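Local atomic coordinates of probable glutathione S-transferase (PDB entry 6JWK), a protein that probably isomerises maleylpyruvate, as a zeta-class member of the glutathione S-transferase superfamily. Residues T11-R16 with L167-A172. Sequence-based numbering, arbitrary orientation.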
loop_
_atom_site.group_PDB
_atom_site.type_symbol
_atom_site.label_atom_id
_atom_site.label_comp_id
_atom_site.label_asym_id
_atom_site.label_seq_id
_atom_site.Cartn_x
_atom_site.Cartn_y
_atom_site.Cartn_z
ATOM N N THR B 11 -9.233 -4.401 -6.788
ATOM C CA THR B 11 -7.827 -4.208 -7.207
ATOM C C THR B 11 -7.783 -4.423 -8.723
ATOM O O THR B 11 -6.998 -3.731 -9.390
ATOM C CB THR B 11 -6.859 -5.098 -6.396
ATOM O OG1 THR B 11 -7.359 -6.435 -6.503
ATOM C CG2 THR B 11 -6.795 -4.682 -4.942
ATOM N N SER B 12 -8.579 -5.333 -9.263
ATOM C CA SER B 12 -8.682 -5.503 -10.747
ATOM C C SER B 12 -9.214 -4.201 -11.369
ATOM O O SER B 12 -8.702 -3.748 -12.389
ATOM C CB SER B 12 -9.573 -6.665 -11.129
ATOM O OG SER B 12 -9.035 -7.896 -10.667
ATOM N N TYR B 13 -10.257 -3.654 -10.768
ATOM C CA TYR B 13 -10.900 -2.404 -11.248
ATOM C C TYR B 13 -9.819 -1.300 -11.348
ATOM O O TYR B 13 -9.765 -0.591 -12.372
ATOM C CB TYR B 13 -12.076 -2.106 -10.318
ATOM C CG TYR B 13 -12.995 -0.988 -10.748
ATOM C CD1 TYR B 13 -12.889 -0.372 -11.992
ATOM C CD2 TYR B 13 -14.052 -0.612 -9.925
ATOM C CE1 TYR B 13 -13.755 0.652 -12.365
ATOM C CE2 TYR B 13 -14.929 0.407 -10.294
ATOM C CZ TYR B 13 -14.782 1.032 -11.521
ATOM O OH TYR B 13 -15.660 2.016 -11.872
ATOM N N ARG B 14 -8.990 -1.125 -10.313
ATOM C CA ARG B 14 -7.903 -0.099 -10.292
ATOM C C ARG B 14 -7.078 -0.221 -11.575
ATOM O O ARG B 14 -6.790 0.757 -12.185
ATOM C CB ARG B 14 -6.915 -0.269 -9.122
ATOM C CG ARG B 14 -7.507 -0.073 -7.735
ATOM C CD ARG B 14 -6.440 -0.364 -6.721
ATOM N NE ARG B 14 -6.985 -0.328 -5.393
ATOM C CZ ARG B 14 -6.353 -0.720 -4.320
ATOM N NH1 ARG B 14 -5.149 -1.257 -4.433
ATOM N NH2 ARG B 14 -6.941 -0.626 -3.139
ATOM N N VAL B 15 -6.681 -1.432 -11.942
ATOM C CA VAL B 15 -5.766 -1.633 -13.097
ATOM C C VAL B 15 -6.512 -1.557 -14.419
ATOM O O VAL B 15 -5.903 -1.090 -15.430
ATOM C CB VAL B 15 -5.018 -2.976 -12.958
ATOM C CG1 VAL B 15 -4.087 -3.191 -14.129
ATOM C CG2 VAL B 15 -4.237 -3.027 -11.638
ATOM N N ARG B 16 -7.766 -1.998 -14.480
ATOM C CA ARG B 16 -8.606 -1.794 -15.698
ATOM C C ARG B 16 -8.761 -0.290 -15.966
ATOM O O ARG B 16 -8.709 0.128 -17.138
ATOM C CB ARG B 16 -9.978 -2.442 -15.586
ATOM C CG ARG B 16 -9.949 -3.966 -15.592
ATOM C CD ARG B 16 -11.320 -4.583 -15.795
ATOM N NE ARG B 16 -12.365 -4.031 -14.929
ATOM C CZ ARG B 16 -12.748 -4.503 -13.753
ATOM N NH1 ARG B 16 -12.207 -5.603 -13.255
ATOM N NH2 ARG B 16 -13.726 -3.888 -13.091
ATOM N N LEU B 167 -9.434 5.642 -5.910
ATOM C CA LEU B 167 -10.660 6.169 -5.260
ATOM C C LEU B 167 -11.935 5.598 -5.861
ATOM O O LEU B 167 -12.888 5.299 -5.103
ATOM C CB LEU B 167 -10.657 7.691 -5.305
ATOM C CG LEU B 167 -10.085 8.296 -4.022
ATOM C CD1 LEU B 167 -9.708 9.777 -4.190
ATOM C CD2 LEU B 167 -11.064 8.092 -2.858
ATOM N N VAL B 168 -12.022 5.513 -7.171
ATOM C CA VAL B 168 -13.299 5.142 -7.823
ATOM C C VAL B 168 -13.694 3.750 -7.351
ATOM O O VAL B 168 -14.835 3.550 -6.983
ATOM C CB VAL B 168 -13.214 5.288 -9.355
ATOM C CG1 VAL B 168 -14.265 4.483 -10.093
ATOM C CG2 VAL B 168 -13.288 6.772 -9.697
ATOM N N PRO B 169 -12.792 2.745 -7.322
ATOM C CA PRO B 169 -13.205 1.450 -6.807
ATOM C C PRO B 169 -13.605 1.483 -5.321
ATOM O O PRO B 169 -14.609 0.849 -4.913
ATOM C CB PRO B 169 -11.974 0.574 -7.121
ATOM C CG PRO B 169 -11.328 1.242 -8.309
ATOM C CD PRO B 169 -11.441 2.726 -7.939
ATOM N N GLN B 170 -12.895 2.258 -4.520
ATOM C CA GLN B 170 -13.165 2.356 -3.073
ATOM C C GLN B 170 -14.559 3.005 -2.831
ATOM O O GLN B 170 -15.300 2.547 -1.914
ATOM C CB GLN B 170 -12.051 3.159 -2.399
ATOM C CG GLN B 170 -12.254 3.331 -0.896
ATOM C CD GLN B 170 -12.258 1.966 -0.278
ATOM O OE1 GLN B 170 -13.320 1.425 0.058
ATOM N NE2 GLN B 170 -11.073 1.382 -0.174
ATOM N N LEU B 171 -14.914 4.059 -3.567
ATOM C CA LEU B 171 -16.269 4.696 -3.401
ATOM C C LEU B 171 -17.369 3.737 -3.867
ATOM O O LEU B 171 -18.375 3.587 -3.147
ATOM C CB LEU B 171 -16.303 6.037 -4.148
ATOM C CG LEU B 171 -15.438 7.126 -3.544
ATOM C CD1 LEU B 171 -15.301 8.288 -4.521
ATOM C CD2 LEU B 171 -16.030 7.578 -2.216
ATOM N N ALA B 172 -17.186 3.016 -4.973
ATOM C CA ALA B 172 -18.219 2.057 -5.451
ATOM C C ALA B 172 -18.468 1.028 -4.336
ATOM O O ALA B 172 -19.608 0.782 -3.997
ATOM C CB ALA B 172 -17.800 1.404 -6.736
#
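Arg14 NH1 is hydrogen-bonded to Ser66 OG, at the start of helix 66-76, while the aliphatic root of the same side chain meets Pro169: Arg14 CG lies 4.1 Å from Pro169 CG. The chain runs extended from CG to NE, which carries the charged guanidinium past the proline, and Thr11 CG2 lies over one face of the Arg14 guanidinium, toward its rim. The main contact is Tyr13 on Pro169. Pro169 CG sits over one ring face, 4.0 Å from the Tyr13 ring centroid and 28° off the ring normal, which fits a CH-pi interaction. With chi1 at -171°, Tyr13 CG stands anti to its own N, and the ring reaches on to Val168, whose CG1 comes within 3.3 Å of Tyr13 OH.

The axes of the two short segments approach to 8.8 Å, their N-to-C directions 142° apart, an oblique, broadly antiparallel crossing. Tyr13 and Pro169 bring their CA atoms to 6.3 Å, the nearest such pair between the segments. Helix 10-22 of the thioredoxin-like domain thus meets helix 162-176 of the helical C-terminal domain. Pro169 N has no hydrogen to give to the preceding turn, and helix 162-176 is kinked here; the proline offers ring carbons instead, making this buried domain junction an apolar, CH-pi contact.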